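Local coordinates for uncharacterized protein HI_0666 (Haemophilus influenzae, PDB 7CZO), which is formally uncharacterised, but corresponds to the N-terminal domain of a HipA toxin and probably acts within a three-component HipBA toxin-antitoxin system, at residues 38-41 and 42-46; 62-65 and 66-70; 70-74 and 75-79. All coordinates share one frame; numbering follows the deposited sequence.

Contact 1: 38-41 and 42-46; sequences IPLS and LSFPI
S41 to F44 form a type I beta turn, closed by the N-H of F44 giving a bond to the carbonyl oxygen of S41 (N to O 2.9 Å, 156° at the hydrogen), and beyond it the chain comes back so that the CA atoms of P39 and P45 lie 5.9 Å apart. The two serines sit at the first and third positions of this turn. Their OG atoms face each other, but the geometry of the S41-S43 hydroxyl pair is doubtful at this resolution, and either group could be the donor. Small polar side chains suit a tight turn, since they fit close to the backbone. F44 makes the other contribution. Its CG stands opposite the carbonyl carbon (chi1 -66°), and the ring then runs side by side with L40, both pointing the same way, with CD2 of F44 4.0 Å from CD2 of L40. One face of the ring also receives OG of S43, 3.8 Å above the plane and displaced toward the rim. Across the two limbs, P39 of the incoming chain meets I46 of the returning chain at about a right angle, CG of P39 4.0 Å from CG1 of I46, while CB of P39 lies 3.7 Å from the carbonyl oxygen of F44. P39 and P45 have no N-H to give, which suits them to a chain that forms no strand here. The F44 ring meets those of F29, F51 and F57, the last edge-to-face, and the hydroxyl of Y31 bonds both L40 N and F44 O. The chemistry is thus divided: one backbone bond closes the turn, with two serine hydroxyls close beside it, whereas L40 and F44, both buried, tie the loop to the aromatic interior of the HipA N-terminal domain.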
loop_
_atom_site.group_PDB
_atom_site.type_symbol
_atom_site.label_atom_id
_atom_site.label_comp_id
_atom_site.label_asym_id
_atom_site.label_seq_id
_atom_site.Cartn_x
_atom_site.Cartn_y
_atom_site.Cartn_z
ATOM N N ILE A 38 14.352 -3.878 -9.337
ATOM C CA ILE A 38 14.242 -4.997 -8.399
ATOM C C ILE A 38 12.793 -5.089 -7.949
ATOM O O ILE A 38 12.172 -4.053 -7.628
ATOM C CB ILE A 38 15.214 -4.852 -7.210
ATOM C CG1 ILE A 38 15.166 -6.111 -6.349
ATOM C CG2 ILE A 38 14.951 -3.598 -6.382
ATOM C CD1 ILE A 38 16.148 -6.094 -5.189
ATOM N N PRO A 39 12.219 -6.306 -7.980
ATOM C CA PRO A 39 10.805 -6.414 -7.559
ATOM C C PRO A 39 10.552 -6.043 -6.098
ATOM O O PRO A 39 11.439 -6.152 -5.253
ATOM C CB PRO A 39 10.481 -7.870 -7.837
ATOM C CG PRO A 39 11.352 -8.183 -9.039
ATOM C CD PRO A 39 12.648 -7.496 -8.734
ATOM N N LEU A 40 9.356 -5.547 -5.814
ATOM C CA LEU A 40 9.007 -5.162 -4.442
ATOM C C LEU A 40 8.958 -6.408 -3.531
ATOM O O LEU A 40 9.367 -6.386 -2.370
ATOM C CB LEU A 40 7.680 -4.399 -4.441
ATOM C CG LEU A 40 7.134 -3.950 -3.090
ATOM C CD1 LEU A 40 8.010 -2.840 -2.567
ATOM C CD2 LEU A 40 5.704 -3.465 -3.221
ATOM N N SER A 41 8.478 -7.505 -4.079
ATOM C CA SER A 41 8.435 -8.745 -3.348
ATOM C C SER A 41 8.304 -9.890 -4.341
ATOM O O SER A 41 7.938 -9.679 -5.501
ATOM C CB SER A 41 7.225 -8.728 -2.427
ATOM O OG SER A 41 6.043 -8.825 -3.197
ATOM N N LEU A 42 8.571 -11.110 -3.897
ATOM C CA LEU A 42 8.426 -12.248 -4.811
ATOM C C LEU A 42 6.954 -12.463 -5.202
ATOM O O LEU A 42 6.682 -13.073 -6.250
ATOM C CB LEU A 42 9.115 -13.532 -4.299
ATOM C CG LEU A 42 9.004 -13.963 -2.836
ATOM C CD1 LEU A 42 7.579 -14.406 -2.485
ATOM C CD2 LEU A 42 10.039 -15.054 -2.565
ATOM N N SER A 43 6.019 -11.918 -4.410
ATOM C CA SER A 43 4.591 -11.920 -4.800
ATOM C C SER A 43 4.257 -10.977 -5.956
ATOM O O SER A 43 3.194 -11.104 -6.547
ATOM C CB SER A 43 3.712 -11.556 -3.625
ATOM O OG SER A 43 4.088 -10.293 -3.097
ATOM N N PHE A 44 5.162 -10.035 -6.257
ATOM C CA PHE A 44 4.945 -9.012 -7.275
ATOM C C PHE A 44 6.060 -9.008 -8.314
ATOM O O PHE A 44 6.859 -8.088 -8.390
ATOM C CB PHE A 44 4.860 -7.625 -6.643
ATOM C CG PHE A 44 3.667 -7.429 -5.743
ATOM C CD1 PHE A 44 2.397 -7.845 -6.134
ATOM C CD2 PHE A 44 3.806 -6.769 -4.533
ATOM C CE1 PHE A 44 1.305 -7.648 -5.322
ATOM C CE2 PHE A 44 2.717 -6.561 -3.709
ATOM C CZ PHE A 44 1.464 -7.004 -4.104
ATOM N N PRO A 45 6.096 -10.043 -9.152
ATOM C CA PRO A 45 6.959 -9.973 -10.328
ATOM C C PRO A 45 6.507 -8.900 -11.317
ATOM O O PRO A 45 5.324 -8.772 -11.621
ATOM C CB PRO A 45 6.808 -11.350 -10.961
ATOM C CG PRO A 45 6.173 -12.226 -9.915
ATOM C CD PRO A 45 5.369 -11.320 -9.046
ATOM N N ILE A 46 7.472 -8.181 -11.848
ATOM C CA ILE A 46 7.231 -7.067 -12.756
ATOM C C ILE A 46 6.411 -7.414 -13.978
ATOM O O ILE A 46 5.682 -6.567 -14.488
ATOM C CB ILE A 46 8.585 -6.497 -13.209
ATOM C CG1 ILE A 46 9.412 -6.149 -11.945
ATOM C CG2 ILE A 46 8.398 -5.338 -14.182
ATOM C CD1 ILE A 46 10.306 -4.934 -12.019
#

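Contact 2: 62-65 and 66-70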
loop_
_atom_site.group_PDB
_atom_site.type_symbol
_atom_site.label_atom_id
_atom_site.label_comp_id
_atom_site.label_asym_id
_atom_site.label_seq_id
_atom_site.Cartn_x
_atom_site.Cartn_y
_atom_site.Cartn_z
ATOM N N SER A 62 1.680 -6.796 5.587
ATOM C CA SER A 62 2.848 -7.173 6.427
ATOM C C SER A 62 3.690 -5.960 6.888
ATOM O O SER A 62 4.411 -6.054 7.859
ATOM C CB SER A 62 3.762 -8.152 5.699
ATOM O OG SER A 62 4.722 -7.430 4.912
ATOM N N LEU A 63 3.595 -4.837 6.187
ATOM C CA LEU A 63 4.380 -3.626 6.507
ATOM C C LEU A 63 3.833 -2.870 7.689
ATOM O O LEU A 63 4.464 -1.959 8.185
ATOM C CB LEU A 63 4.409 -2.648 5.315
ATOM C CG LEU A 63 4.976 -3.201 3.999
ATOM C CD1 LEU A 63 5.252 -2.165 2.928
ATOM C CD2 LEU A 63 6.253 -3.957 4.281
ATOM N N VAL A 64 2.648 -3.214 8.129
ATOM C CA VAL A 64 2.053 -2.541 9.264
ATOM C C VAL A 64 2.745 -3.009 10.567
ATOM O O VAL A 64 2.819 -4.206 10.838
ATOM C CB VAL A 64 0.550 -2.833 9.314
ATOM C CG1 VAL A 64 -0.069 -2.193 10.549
ATOM C CG2 VAL A 64 -0.104 -2.320 8.043
ATOM N N PRO A 65 3.253 -2.067 11.378
ATOM C CA PRO A 65 3.980 -2.546 12.542
ATOM C C PRO A 65 3.089 -3.254 13.559
ATOM O O PRO A 65 1.975 -2.799 13.847
ATOM C CB PRO A 65 4.581 -1.257 13.147
ATOM C CG PRO A 65 4.593 -0.282 12.027
ATOM C CD PRO A 65 3.330 -0.600 11.260
ATOM N N GLU A 66 3.613 -4.357 14.092
ATOM C CA GLU A 66 3.019 -5.098 15.195
ATOM C C GLU A 66 2.501 -4.159 16.229
ATOM O O GLU A 66 1.339 -4.172 16.559
ATOM C CB GLU A 66 4.078 -5.979 15.826
ATOM C CG GLU A 66 4.239 -7.285 15.084
ATOM C CD GLU A 66 5.447 -8.069 15.525
ATOM O OE1 GLU A 66 6.008 -7.742 16.602
ATOM O OE2 GLU A 66 5.829 -9.004 14.774
ATOM N N GLY A 67 3.389 -3.303 16.696
ATOM C CA GLY A 67 3.046 -2.293 17.657
ATOM C C GLY A 67 1.733 -1.577 17.470
ATOM O O GLY A 67 1.059 -1.270 18.451
ATOM N N TRP A 68 1.372 -1.278 16.233
ATOM C CA TRP A 68 0.133 -0.539 15.969
ATOM C C TRP A 68 -1.079 -1.485 15.983
ATOM O O TRP A 68 -2.198 -1.085 16.300
ATOM C CB TRP A 68 0.229 0.136 14.617
ATOM C CG TRP A 68 -0.985 0.834 14.184
ATOM C CD1 TRP A 68 -1.305 2.126 14.423
ATOM C CD2 TRP A 68 -2.024 0.308 13.363
ATOM N NE1 TRP A 68 -2.495 2.442 13.826
ATOM C CE2 TRP A 68 -2.956 1.340 13.159
ATOM C CE3 TRP A 68 -2.249 -0.929 12.765
ATOM C CZ2 TRP A 68 -4.120 1.166 12.403
ATOM C CZ3 TRP A 68 -3.411 -1.102 12.014
ATOM C CH2 TRP A 68 -4.324 -0.056 11.842
ATOM N N LEU A 69 -0.856 -2.730 15.595
ATOM C CA LEU A 69 -1.885 -3.732 15.712
ATOM C C LEU A 69 -2.145 -4.020 17.195
ATOM O O LEU A 69 -3.283 -3.880 17.628
ATOM C CB LEU A 69 -1.480 -5.001 14.962
ATOM C CG LEU A 69 -1.222 -4.805 13.456
ATOM C CD1 LEU A 69 -0.541 -6.053 12.892
ATOM C CD2 LEU A 69 -2.477 -4.436 12.659
ATOM N N LYS A 70 -1.115 -4.375 17.985
ATOM C CA LYS A 70 -1.301 -4.567 19.438
ATOM C C LYS A 70 -2.010 -3.388 20.138
ATOM O O LYS A 70 -2.745 -3.580 21.087
ATOM C CB LYS A 70 -0.002 -4.890 20.155
ATOM C CG LYS A 70 0.677 -6.169 19.699
ATOM C CD LYS A 70 1.626 -6.720 20.762
ATOM C CE LYS A 70 0.889 -7.560 21.841
ATOM N NZ LYS A 70 1.726 -8.510 22.685
#
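V64 meets W68 and L69 just as the chain turns into helix 66-70, with P65 in the N-cap position between them. The indole can be followed outward. CB of W68 lies 3.5 Å from the carbonyl oxygen of P65; its CG then points opposite the backbone N (chi1 176°), which carries the six-membered ring back toward the preceding residues. There CE3 of W68 comes 3.4 Å from CG1 of V64, and the next ring atom, CZ3 of W68, lies 3.8 Å from the same V64 CG1. The two side chains meet at a slant. CG1 of V64 is shared, for CD2 of L69 packs against it at 3.9 Å. A branched valine is well placed here, offering one methyl to two larger apolar groups from a short stem.

The backbone of P65 starts the helix. Its oxygen accepts from W68 N (2.9 Å) and, more weakly, from L69 N (3.3 Å from P65 O). Proline suits a helix start because its missing N-H would not be used within the helix, although it has no polar side chain with which to cap. E66 follows in the first turn, but its carboxylate makes no bond to the N-H groups there.

The apolar side chains at the start of the helix, with the V64-P65 lead-in, face helix 82-91: V64 touches M84 and L88, P65 touches F87, and W68 meets M84 and the ring of F87 with planes at about 50°. The segment therefore bridges the end of helix 58-62 and the flank of helix 82-91.

Contact 3: 70-74 and 75-79; sequences KHKYA and LHQRI
Y73 and L75 meet in the irregular loop that joins helix 66-70 to helix 82-91 in the HipA N-terminal domain, where neither side of the contact has regular secondary structure. Both side chains take the same first torsion, with CG opposite the backbone N (chi1 178° for Y73 and 169° for L75), and their ends come together on one side of the bend, crossing at a slant. CB of L75 lies at the edge of the tyrosine ring, in its plane, 3.8 Å from CD1 of Y73. The leucine CD1 is placed closer still to that ring, but its approach is oblique and its modelled distance is doubtful; chi2 of L75, 141°, is also well off a staggered value. A tyrosine fits an exposed loop, since its ring can give apolar contact while its hydroxyl remains compatible with water. A74 adds its methyl, CB 4.0 Å from CB of L75, and its carbonyl oxygen.

The backbone at this bend is modelled with cis peptide bonds before A74, L75 and H76. Three in succession without a proline are unusual, and at 2.7 Å this path, with the side-chain conformations built on it, deserves caution.

Earlier on the same limb, K72 runs extended beyond CG, so that its long aliphatic portion passes alongside the returning chain: CD of K72 is 3.9 Å from the carbonyl oxygen of R78. Flexible charged and polar residues such as K72, Q77 and R78 suit a solvent-facing loop. Q77, likewise extended, leans back over the bend toward A74. Its CG is 3.8 Å from the carbonyl oxygen of A74, and its amide NE2 stands 3.7 Å from that same A74 oxygen, a loose polar approach and not a bond.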
loop_
_atom_site.group_PDB
_atom_site.type_symbol
_atom_site.label_atom_id
_atom_site.label_comp_id
_atom_site.label_asym_id
_atom_site.label_seq_id
_atom_site.Cartn_x
_atom_site.Cartn_y
_atom_site.Cartn_z
ATOM N N LYS A 70 -1.115 -4.375 17.985
ATOM C CA LYS A 70 -1.301 -4.567 19.438
ATOM C C LYS A 70 -2.010 -3.388 20.138
ATOM O O LYS A 70 -2.745 -3.580 21.087
ATOM C CB LYS A 70 -0.002 -4.890 20.155
ATOM C CG LYS A 70 0.677 -6.169 19.699
ATOM C CD LYS A 70 1.626 -6.720 20.762
ATOM C CE LYS A 70 0.889 -7.560 21.841
ATOM N NZ LYS A 70 1.726 -8.510 22.685
ATOM N N HIS A 71 -1.856 -2.178 19.636
ATOM C CA HIS A 71 -2.572 -1.032 20.194
ATOM C C HIS A 71 -4.056 -1.003 19.808
ATOM O O HIS A 71 -4.635 0.072 19.654
ATOM C CB HIS A 71 -1.905 0.259 19.696
ATOM C CG HIS A 71 -2.576 1.504 20.170
ATOM N ND1 HIS A 71 -3.168 2.404 19.302
ATOM C CD2 HIS A 71 -2.800 1.969 21.419
ATOM C CE1 HIS A 71 -3.718 3.379 19.998
ATOM N NE2 HIS A 71 -3.523 3.129 21.285
ATOM N N LYS A 72 -4.670 -2.163 19.601
ATOM C CA LYS A 72 -6.098 -2.242 19.211
ATOM C C LYS A 72 -6.572 -3.549 19.805
ATOM O O LYS A 72 -6.230 -4.640 19.336
ATOM C CB LYS A 72 -6.227 -2.177 17.708
ATOM C CG LYS A 72 -5.641 -0.897 17.151
ATOM C CD LYS A 72 -6.228 -0.523 15.812
ATOM C CE LYS A 72 -6.110 0.981 15.598
ATOM N NZ LYS A 72 -7.131 1.461 14.621
ATOM N N TYR A 73 -7.353 -3.392 20.867
ATOM C CA TYR A 73 -7.041 -4.013 22.168
ATOM C C TYR A 73 -5.816 -3.246 22.679
ATOM O O TYR A 73 -4.720 -3.809 22.785
ATOM C CB TYR A 73 -6.738 -5.519 22.125
ATOM C CG TYR A 73 -6.365 -6.105 23.500
ATOM C CD1 TYR A 73 -7.008 -5.679 24.670
ATOM C CD2 TYR A 73 -5.373 -7.087 23.635
ATOM C CE1 TYR A 73 -6.681 -6.203 25.918
ATOM C CE2 TYR A 73 -5.041 -7.617 24.891
ATOM C CZ TYR A 73 -5.701 -7.169 26.026
ATOM O OH TYR A 73 -5.399 -7.661 27.271
ATOM N N ALA A 74 -6.002 -1.991 23.078
ATOM C CA ALA A 74 -7.251 -1.509 23.650
ATOM C C ALA A 74 -8.230 -0.941 22.664
ATOM O O ALA A 74 -7.892 0.062 22.027
ATOM C CB ALA A 74 -6.931 -0.430 24.679
ATOM N N LEU A 75 -9.451 -1.497 22.541
ATOM C CA LEU A 75 -9.969 -2.822 23.075
ATOM C C LEU A 75 -11.452 -2.891 22.825
ATOM O O LEU A 75 -12.213 -2.180 23.476
ATOM C CB LEU A 75 -9.839 -3.132 24.598
ATOM C CG LEU A 75 -10.656 -4.418 25.028
ATOM C CD1 LEU A 75 -9.961 -5.315 26.053
ATOM C CD2 LEU A 75 -12.084 -4.134 25.506
ATOM N N HIS A 76 -11.884 -3.719 21.887
ATOM C CA HIS A 76 -11.077 -4.174 20.764
ATOM C C HIS A 76 -11.527 -3.154 19.724
ATOM O O HIS A 76 -12.550 -2.490 19.922
ATOM C CB HIS A 76 -11.390 -5.644 20.383
ATOM C CG HIS A 76 -12.802 -6.073 20.682
ATOM N ND1 HIS A 76 -13.140 -6.801 21.804
ATOM C CD2 HIS A 76 -13.963 -5.847 20.020
ATOM C CE1 HIS A 76 -14.447 -7.012 21.815
ATOM N NE2 HIS A 76 -14.969 -6.441 20.744
ATOM N N GLN A 77 -10.772 -2.968 18.650
ATOM C CA GLN A 77 -11.213 -2.028 17.631
ATOM C C GLN A 77 -11.227 -2.631 16.224
ATOM O O GLN A 77 -10.716 -3.725 15.989
ATOM C CB GLN A 77 -10.378 -0.758 17.707
ATOM C CG GLN A 77 -10.371 -0.170 19.106
ATOM C CD GLN A 77 -10.163 1.330 19.113
ATOM O OE1 GLN A 77 -9.721 1.916 18.116
ATOM N NE2 GLN A 77 -10.491 1.970 20.240
ATOM N N ARG A 78 -11.884 -1.923 15.308
ATOM C CA ARG A 78 -11.812 -2.222 13.880
ATOM C C ARG A 78 -10.379 -2.468 13.493
ATOM O O ARG A 78 -9.464 -1.843 14.032
ATOM C CB ARG A 78 -12.302 -1.027 13.038
ATOM C CG ARG A 78 -13.659 -1.171 12.360
ATOM C CD ARG A 78 -14.308 0.200 12.195
ATOM N NE ARG A 78 -14.918 0.653 13.454
ATOM C CZ ARG A 78 -15.211 1.918 13.766
ATOM N NH1 ARG A 78 -15.764 2.190 14.944
ATOM N NH2 ARG A 78 -14.950 2.917 12.925
ATOM N N ILE A 79 -10.190 -3.369 12.543
ATOM C CA ILE A 79 -8.946 -3.414 11.774
ATOM C C ILE A 79 -9.249 -3.444 10.284
ATOM O O ILE A 79 -8.413 -3.039 9.473
ATOM C CB ILE A 79 -8.060 -4.584 12.179
ATOM C CG1 ILE A 79 -8.952 -5.701 12.691
ATOM C CG2 ILE A 79 -7.032 -4.148 13.231
ATOM C CD1 ILE A 79 -8.197 -6.934 13.039
#

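In the fold
The contacts follow one another along the chain within the HipA N-terminal domain. Contact 1 lies in the loop between strands 27-31 and 51-53, neighbours in the antiparallel sheet. Contact 2 runs from the end of helix 58-62 into helix 66-70, and contact 3 continues from it through the shared K70 into the loop leading to helix 82-91. The centres of contacts 1 and 2 are about 22 Å apart, with nearest atoms about 6 Å apart; those of 2 and 3 are about 11 Å apart. Contacts 1 and 3 lie on opposite sides of the chain's centre, about 31 Å between their own centres. Contact 1 thus belongs to the sheet, contacts 2 and 3 to the helical part, with contact 3 the most exposed.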